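Local coordinates for Serine/threonine-protein kinase-like protein ACR4 (Arabidopsis thaliana, PDB 7A0J) that acts as a receptor kinase that pairs with the CLE40 peptide to control formative cell division in root meristems, seen here as its extracellular beta-propeller domain, at residues Leu1-Ile9 against His141-Phe149; Asp226-Val236 against Ile246-Gly257. All blocks are in the same frame, centred on the assembly; numbering follows the deposited sequence.

Contact 1 (Leu1-Ile9 against His141-Phe149)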
# COMPACT_ATOMS: atom_id res chain seq x y z
N LEU A 1 -4.22 -3.58 -1.55
CA LEU A 1 -3.33 -3.13 -2.66
C LEU A 1 -2.31 -2.11 -2.13
O LEU A 1 -2.57 -1.51 -1.07
CB LEU A 1 -4.18 -2.49 -3.77
CG LEU A 1 -5.02 -3.44 -4.62
CD1 LEU A 1 -5.88 -2.65 -5.60
CD2 LEU A 1 -4.16 -4.45 -5.36
N GLY A 2 -1.20 -1.93 -2.86
CA GLY A 2 -0.30 -0.78 -2.71
C GLY A 2 0.78 -0.98 -1.66
O GLY A 2 1.10 -2.14 -1.33
N SER A 3 1.32 0.13 -1.15
CA SER A 3 2.55 0.19 -0.32
C SER A 3 2.18 0.41 1.15
O SER A 3 1.05 0.85 1.43
CB SER A 3 3.46 1.29 -0.81
OG SER A 3 3.58 1.25 -2.22
N MET A 4 3.12 0.13 2.06
CA MET A 4 3.00 0.47 3.50
C MET A 4 2.87 1.99 3.61
O MET A 4 3.58 2.71 2.89
CB MET A 4 4.20 0.00 4.31
CG MET A 4 3.94 0.03 5.80
SD MET A 4 5.24 -0.77 6.77
CE MET A 4 6.59 0.38 6.53
N SER A 5 1.97 2.46 4.49
CA SER A 5 1.62 3.89 4.64
C SER A 5 1.05 4.14 6.05
O SER A 5 0.78 3.15 6.76
CB SER A 5 0.66 4.31 3.56
OG SER A 5 0.27 5.66 3.70
N SER A 6 0.90 5.41 6.42
CA SER A 6 0.25 5.84 7.69
C SER A 6 -1.27 5.67 7.56
O SER A 6 -1.95 5.72 8.60
CB SER A 6 0.63 7.26 8.04
OG SER A 6 0.01 8.19 7.16
N ILE A 7 -1.77 5.49 6.33
CA ILE A 7 -3.21 5.21 6.02
C ILE A 7 -3.29 4.03 5.05
O ILE A 7 -2.36 3.86 4.24
CB ILE A 7 -3.90 6.48 5.47
CG1 ILE A 7 -3.25 6.99 4.19
CG2 ILE A 7 -3.96 7.55 6.55
CD1 ILE A 7 -4.02 8.08 3.49
N ALA A 8 -4.36 3.24 5.14
CA ALA A 8 -4.57 2.01 4.34
C ALA A 8 -6.07 1.73 4.21
O ALA A 8 -6.85 2.23 5.06
CB ALA A 8 -3.85 0.84 4.97
N ILE A 9 -6.46 0.97 3.19
CA ILE A 9 -7.88 0.65 2.86
C ILE A 9 -8.03 -0.87 2.69
O ILE A 9 -7.20 -1.48 1.99
CB ILE A 9 -8.35 1.41 1.61
CG1 ILE A 9 -8.53 2.90 1.90
CG2 ILE A 9 -9.61 0.79 1.02
CD1 ILE A 9 -8.89 3.74 0.69
N HIS A 141 13.59 -1.88 -1.41
CA HIS A 141 12.71 -1.12 -0.47
C HIS A 141 11.43 -0.73 -1.21
O HIS A 141 11.29 -1.09 -2.40
CB HIS A 141 13.46 0.08 0.12
CG HIS A 141 13.83 1.12 -0.89
ND1 HIS A 141 13.05 2.24 -1.12
CD2 HIS A 141 14.89 1.21 -1.73
CE1 HIS A 141 13.62 2.98 -2.06
NE2 HIS A 141 14.74 2.37 -2.45
N SER A 142 10.52 -0.02 -0.53
CA SER A 142 9.25 0.52 -1.08
C SER A 142 8.43 -0.62 -1.71
O SER A 142 8.04 -0.49 -2.89
CB SER A 142 9.53 1.62 -2.07
OG SER A 142 10.29 2.66 -1.48
N LEU A 143 8.17 -1.68 -0.94
CA LEU A 143 7.26 -2.80 -1.33
C LEU A 143 5.89 -2.21 -1.70
O LEU A 143 5.43 -1.28 -1.01
CB LEU A 143 7.13 -3.80 -0.17
CG LEU A 143 7.99 -5.05 -0.28
CD1 LEU A 143 9.47 -4.71 -0.40
CD2 LEU A 143 7.76 -5.96 0.92
N SER A 144 5.27 -2.74 -2.76
CA SER A 144 3.91 -2.36 -3.23
C SER A 144 3.25 -3.58 -3.88
O SER A 144 3.88 -4.19 -4.77
CB SER A 144 3.96 -1.18 -4.17
OG SER A 144 2.75 -0.44 -4.11
N ALA A 145 2.03 -3.91 -3.44
CA ALA A 145 1.31 -5.16 -3.78
C ALA A 145 0.24 -4.88 -4.84
O ALA A 145 -0.53 -3.91 -4.66
CB ALA A 145 0.71 -5.75 -2.54
N GLY A 146 0.21 -5.70 -5.89
CA GLY A 146 -0.91 -5.79 -6.85
C GLY A 146 -1.84 -6.94 -6.50
O GLY A 146 -1.67 -7.51 -5.40
N SER A 147 -2.78 -7.27 -7.38
CA SER A 147 -3.76 -8.37 -7.20
C SER A 147 -3.05 -9.73 -7.24
O SER A 147 -3.34 -10.57 -6.36
CB SER A 147 -4.87 -8.31 -8.22
OG SER A 147 -5.68 -7.16 -8.01
N GLU A 148 -2.16 -9.94 -8.22
CA GLU A 148 -1.51 -11.25 -8.49
C GLU A 148 0.01 -11.07 -8.64
O GLU A 148 0.64 -11.94 -9.26
CB GLU A 148 -2.10 -11.88 -9.75
CG GLU A 148 -3.62 -11.99 -9.71
CD GLU A 148 -4.24 -12.65 -10.93
OE1 GLU A 148 -3.65 -13.63 -11.44
OE2 GLU A 148 -5.32 -12.19 -11.37
N PHE A 149 0.58 -9.99 -8.08
CA PHE A 149 2.03 -9.69 -8.10
C PHE A 149 2.39 -8.75 -6.94
O PHE A 149 1.47 -8.21 -6.29
CB PHE A 149 2.43 -9.06 -9.44
CG PHE A 149 1.87 -7.68 -9.68
CD1 PHE A 149 2.57 -6.55 -9.30
CD2 PHE A 149 0.62 -7.53 -10.27
CE1 PHE A 149 2.04 -5.28 -9.52
CE2 PHE A 149 0.10 -6.26 -10.49
CZ PHE A 149 0.80 -5.14 -10.11
O HOH W 1 6.17 1.63 -2.40
O HOH W 2 6.04 -0.30 1.42

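Contact 2 (Asp226-Val236 against Ile246-Gly257)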
# COMPACT_ATOMS: atom_id res chain seq x y z
N ASP A 226 -8.67 7.58 -19.12
CA ASP A 226 -8.00 8.88 -18.86
C ASP A 226 -6.48 8.67 -18.80
O ASP A 226 -6.04 7.69 -18.16
CB ASP A 226 -8.51 9.54 -17.57
CG ASP A 226 -9.92 10.09 -17.66
OD1 ASP A 226 -10.48 10.11 -18.78
OD2 ASP A 226 -10.45 10.51 -16.61
N LEU A 227 -5.71 9.57 -19.43
CA LEU A 227 -4.22 9.54 -19.47
C LEU A 227 -3.69 10.13 -18.16
O LEU A 227 -4.31 11.03 -17.60
CB LEU A 227 -3.73 10.34 -20.68
CG LEU A 227 -3.92 9.67 -22.04
CD1 LEU A 227 -5.38 9.66 -22.46
CD2 LEU A 227 -3.07 10.37 -23.10
N PRO A 228 -2.53 9.66 -17.64
CA PRO A 228 -1.97 10.19 -16.40
C PRO A 228 -1.60 11.67 -16.51
O PRO A 228 -1.32 12.15 -17.60
CB PRO A 228 -0.72 9.34 -16.14
CG PRO A 228 -0.90 8.11 -17.01
CD PRO A 228 -1.70 8.59 -18.21
N PRO A 229 -1.58 12.42 -15.39
CA PRO A 229 -1.27 13.85 -15.42
C PRO A 229 0.22 14.14 -15.68
O PRO A 229 1.04 13.33 -15.29
CB PRO A 229 -1.69 14.33 -14.02
CG PRO A 229 -1.49 13.12 -13.15
CD PRO A 229 -1.85 11.94 -14.03
N LYS A 230 0.51 15.27 -16.33
CA LYS A 230 1.89 15.72 -16.68
C LYS A 230 2.51 16.48 -15.50
O LYS A 230 3.75 16.57 -15.45
CB LYS A 230 1.85 16.61 -17.93
N GLU A 231 1.68 16.98 -14.58
CA GLU A 231 2.09 17.84 -13.44
C GLU A 231 2.91 17.01 -12.45
O GLU A 231 2.68 15.81 -12.31
CB GLU A 231 0.87 18.44 -12.73
CG GLU A 231 0.06 19.39 -13.59
CD GLU A 231 -0.96 18.75 -14.51
OE1 GLU A 231 -1.44 17.64 -14.20
OE2 GLU A 231 -1.28 19.36 -15.55
N PRO A 232 3.89 17.62 -11.74
CA PRO A 232 4.60 16.93 -10.66
C PRO A 232 3.64 16.43 -9.57
O PRO A 232 2.76 17.18 -9.19
CB PRO A 232 5.54 18.00 -10.08
CG PRO A 232 5.69 19.02 -11.19
CD PRO A 232 4.36 19.00 -11.92
N LEU A 233 3.81 15.18 -9.12
CA LEU A 233 2.99 14.55 -8.05
C LEU A 233 3.84 14.35 -6.79
O LEU A 233 5.04 14.03 -6.94
CB LEU A 233 2.44 13.21 -8.55
CG LEU A 233 1.51 13.26 -9.76
CD1 LEU A 233 0.77 11.94 -9.93
CD2 LEU A 233 0.51 14.41 -9.65
N LEU A 234 3.24 14.52 -5.61
CA LEU A 234 3.85 14.25 -4.28
C LEU A 234 3.62 12.79 -3.90
O LEU A 234 4.54 12.17 -3.33
CB LEU A 234 3.24 15.18 -3.23
CG LEU A 234 3.75 16.62 -3.24
CD1 LEU A 234 2.86 17.51 -2.39
CD2 LEU A 234 5.19 16.70 -2.76
N ALA A 235 2.43 12.26 -4.19
CA ALA A 235 2.00 10.88 -3.85
C ALA A 235 1.19 10.28 -5.01
O ALA A 235 0.60 11.05 -5.79
CB ALA A 235 1.19 10.89 -2.58
N VAL A 236 1.19 8.95 -5.11
CA VAL A 236 0.36 8.17 -6.07
C VAL A 236 -0.16 6.92 -5.36
O VAL A 236 0.56 6.38 -4.50
CB VAL A 236 1.16 7.82 -7.34
CG1 VAL A 236 2.43 7.04 -7.03
CG2 VAL A 236 0.31 7.09 -8.37
N ILE A 246 -1.68 13.11 -5.71
CA ILE A 246 -1.72 14.50 -5.17
C ILE A 246 -0.73 15.34 -5.97
O ILE A 246 0.46 14.98 -5.98
CB ILE A 246 -1.41 14.50 -3.66
CG1 ILE A 246 -2.45 13.68 -2.88
CG2 ILE A 246 -1.29 15.91 -3.12
CD1 ILE A 246 -2.13 13.49 -1.42
N LYS A 247 -1.20 16.40 -6.64
CA LYS A 247 -0.36 17.37 -7.39
C LYS A 247 0.46 18.18 -6.39
O LYS A 247 -0.10 18.60 -5.37
CB LYS A 247 -1.23 18.30 -8.25
CG LYS A 247 -2.02 17.62 -9.36
CD LYS A 247 -2.84 18.59 -10.18
CE LYS A 247 -3.65 17.92 -11.28
NZ LYS A 247 -4.34 18.92 -12.12
N ARG A 248 1.75 18.40 -6.68
CA ARG A 248 2.71 19.04 -5.74
C ARG A 248 2.34 20.50 -5.49
O ARG A 248 2.53 20.97 -4.35
CB ARG A 248 4.14 18.94 -6.28
CG ARG A 248 5.20 19.45 -5.30
CD ARG A 248 6.59 18.99 -5.69
NE ARG A 248 7.05 19.64 -6.91
CZ ARG A 248 8.04 19.21 -7.68
NH1 ARG A 248 8.70 18.10 -7.37
NH2 ARG A 248 8.38 19.88 -8.77
N TYR A 249 1.84 21.21 -6.51
CA TYR A 249 1.63 22.68 -6.48
C TYR A 249 0.46 23.03 -5.55
O TYR A 249 0.66 23.89 -4.67
CB TYR A 249 1.42 23.24 -7.89
CG TYR A 249 1.80 24.69 -8.01
CD1 TYR A 249 3.12 25.07 -8.13
CD2 TYR A 249 0.84 25.70 -7.97
CE1 TYR A 249 3.49 26.40 -8.23
CE2 TYR A 249 1.19 27.03 -8.07
CZ TYR A 249 2.52 27.39 -8.20
OH TYR A 249 2.89 28.70 -8.29
N ASP A 250 -0.71 22.40 -5.74
CA ASP A 250 -1.98 22.79 -5.05
C ASP A 250 -2.50 21.66 -4.16
O ASP A 250 -3.59 21.84 -3.57
CB ASP A 250 -3.03 23.24 -6.07
CG ASP A 250 -3.45 22.19 -7.08
OD1 ASP A 250 -2.86 21.09 -7.07
OD2 ASP A 250 -4.37 22.47 -7.87
N HIS A 251 -1.77 20.54 -4.03
CA HIS A 251 -2.13 19.36 -3.19
C HIS A 251 -3.51 18.81 -3.56
O HIS A 251 -4.11 18.11 -2.72
CB HIS A 251 -2.04 19.72 -1.70
CG HIS A 251 -0.68 19.54 -1.11
ND1 HIS A 251 -0.40 18.53 -0.21
CD2 HIS A 251 0.47 20.22 -1.29
CE1 HIS A 251 0.87 18.61 0.15
NE2 HIS A 251 1.43 19.63 -0.51
N SER A 252 -4.00 19.09 -4.78
CA SER A 252 -5.33 18.65 -5.27
C SER A 252 -5.23 17.20 -5.76
O SER A 252 -4.22 16.85 -6.39
CB SER A 252 -5.86 19.56 -6.35
OG SER A 252 -5.11 19.43 -7.55
N ALA A 253 -6.26 16.39 -5.46
CA ALA A 253 -6.39 14.99 -5.91
C ALA A 253 -6.75 14.98 -7.40
O ALA A 253 -7.59 15.79 -7.82
CB ALA A 253 -7.44 14.28 -5.10
N VAL A 254 -6.11 14.09 -8.17
CA VAL A 254 -6.45 13.79 -9.59
C VAL A 254 -6.40 12.27 -9.77
O VAL A 254 -5.44 11.65 -9.25
CB VAL A 254 -5.51 14.52 -10.57
CG1 VAL A 254 -4.04 14.25 -10.29
CG2 VAL A 254 -5.84 14.21 -12.02
N CYS A 255 -7.40 11.70 -10.44
CA CYS A 255 -7.52 10.24 -10.73
C CYS A 255 -7.64 10.01 -12.24
O CYS A 255 -8.12 10.92 -12.94
CB CYS A 255 -8.72 9.64 -10.00
SG CYS A 255 -8.63 9.84 -8.20
N TRP A 256 -7.22 8.84 -12.70
CA TRP A 256 -7.22 8.43 -14.13
C TRP A 256 -7.23 6.90 -14.22
O TRP A 256 -6.83 6.25 -13.24
CB TRP A 256 -6.01 9.03 -14.85
CG TRP A 256 -4.69 8.50 -14.36
CD1 TRP A 256 -3.98 7.46 -14.88
CD2 TRP A 256 -3.93 8.98 -13.23
NE1 TRP A 256 -2.84 7.26 -14.16
CE2 TRP A 256 -2.78 8.18 -13.14
CE3 TRP A 256 -4.11 10.01 -12.29
CZ2 TRP A 256 -1.81 8.37 -12.16
CZ3 TRP A 256 -3.15 10.20 -11.32
CH2 TRP A 256 -2.02 9.39 -11.26
N GLY A 257 -7.67 6.36 -15.36
CA GLY A 257 -7.66 4.91 -15.66
C GLY A 257 -8.90 4.48 -16.42
O GLY A 257 -9.51 5.33 -17.10
O HOH W 3 1.96 19.87 -9.22

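Contact 1 (Leu1-Ile9 against His141-Phe149)
Gly2 and Ala145 face each other as an antiparallel hydrogen-bonded pair, and their two backbone bonds hold the contact together. Gly2 N gives a nearly straight bond to Ala145 O (2.8 Å, 176°), landing in the carbonyl plane on a lone pair. The return bond, Ala145 N to Gly2 O at 2.9 Å, comes from above the plane of the Gly2 carbonyl.

Ser3 OG and Ser144 OG meet at 2.7 Å, and either could donate. Ser144 turns its hydroxyl away from its own N (chi1 -152°), which brings it across to Ser3, and the same oxygen also bonds the backbone N of Ala186.

Water extends the pairing: one molecule sits 2.6 Å from Ser3 OG, while another accepts from Met4 N and donates to Leu143 O (2.7 Å).

Leu1 CD2 lies against the backbone of the turn, 3.6 Å from Gly146 C. Ser147 OG, just beyond, is held mainly by Asp98.

The short, weakly bonded N-terminal strand about Gly2 and Ser3 thus runs antiparallel beside strand 139-145, near the centre of the chain, where a beta-propeller places the innermost strands of its blades.

Contact 2 (Asp226-Val236 against Ile246-Gly257)
Trp256 is at the heart of the tightly packed part, with two consecutive prolines laid over one face of its indole. Pro228 CA sits 3.6 Å from the centroid of the five-membered ring, almost on the normal, and Pro229 CD lies 3.5 Å from the centroid of the six-membered ring: two CH-pi contacts side by side. Trp256 CG lies between backbone N and carbonyl carbon (chi1 66°), which turns the ring toward segment 226-236. Leu233 CD1 approaches Trp256 CH2 obliquely at 4.0 Å. At one end Asp226 N bonds Gly257 O; at the other, Leu234 N meets Ile246 O nearly head-on at 2.8 Å, within the hairpin formed by strands 233-238 and 242-247. Ala235 N, buried here, has no partner in the model. Packing is close at Leu234 too: its CD1 lies over one face of the His251 imidazole, 3.2 Å from His251 NE2, while His251 ND1 is bonded to Phe272 O. Pro232 CB sits over the centre of the Arg248 guanidinium, which Leu198 O holds through NH1.

The outer side is looser. Glu231 OE1 and Lys247 NZ make a long salt bridge of 3.8 Å. A water donates to Pro232 O (2.8 Å) and accepts from Tyr249 N.

Cohesion therefore rests on proline-on-indole packing and backbone bonds, which hold a largely irregular segment along its own blade; the long Glu231-Lys247 salt bridge probably adds little.

How the contacts relate
The centre of contact 1 lies about 2 Å, and that of contact 2 about 17 Å, from the centre of the chain, so they sample the middle and the outer part of one propeller. Their centres are about 19 Å apart; the nearest atoms come within about 6 Å without touching. The fifth repeat bridges them: strand 181-186 supplies Ala186 to contact 1 and Lys183, which bonds Leu234 O, to contact 2. Contact 1 joins segments 132 residues apart at their closest ends, contact 2 only 10. A 1,2-ethanediol, probably from the crystallisation liquor, lies about 3 Å from the Trp256 side chain and may mark a small pocket. The kinase active site is absent from this ectodomain chain.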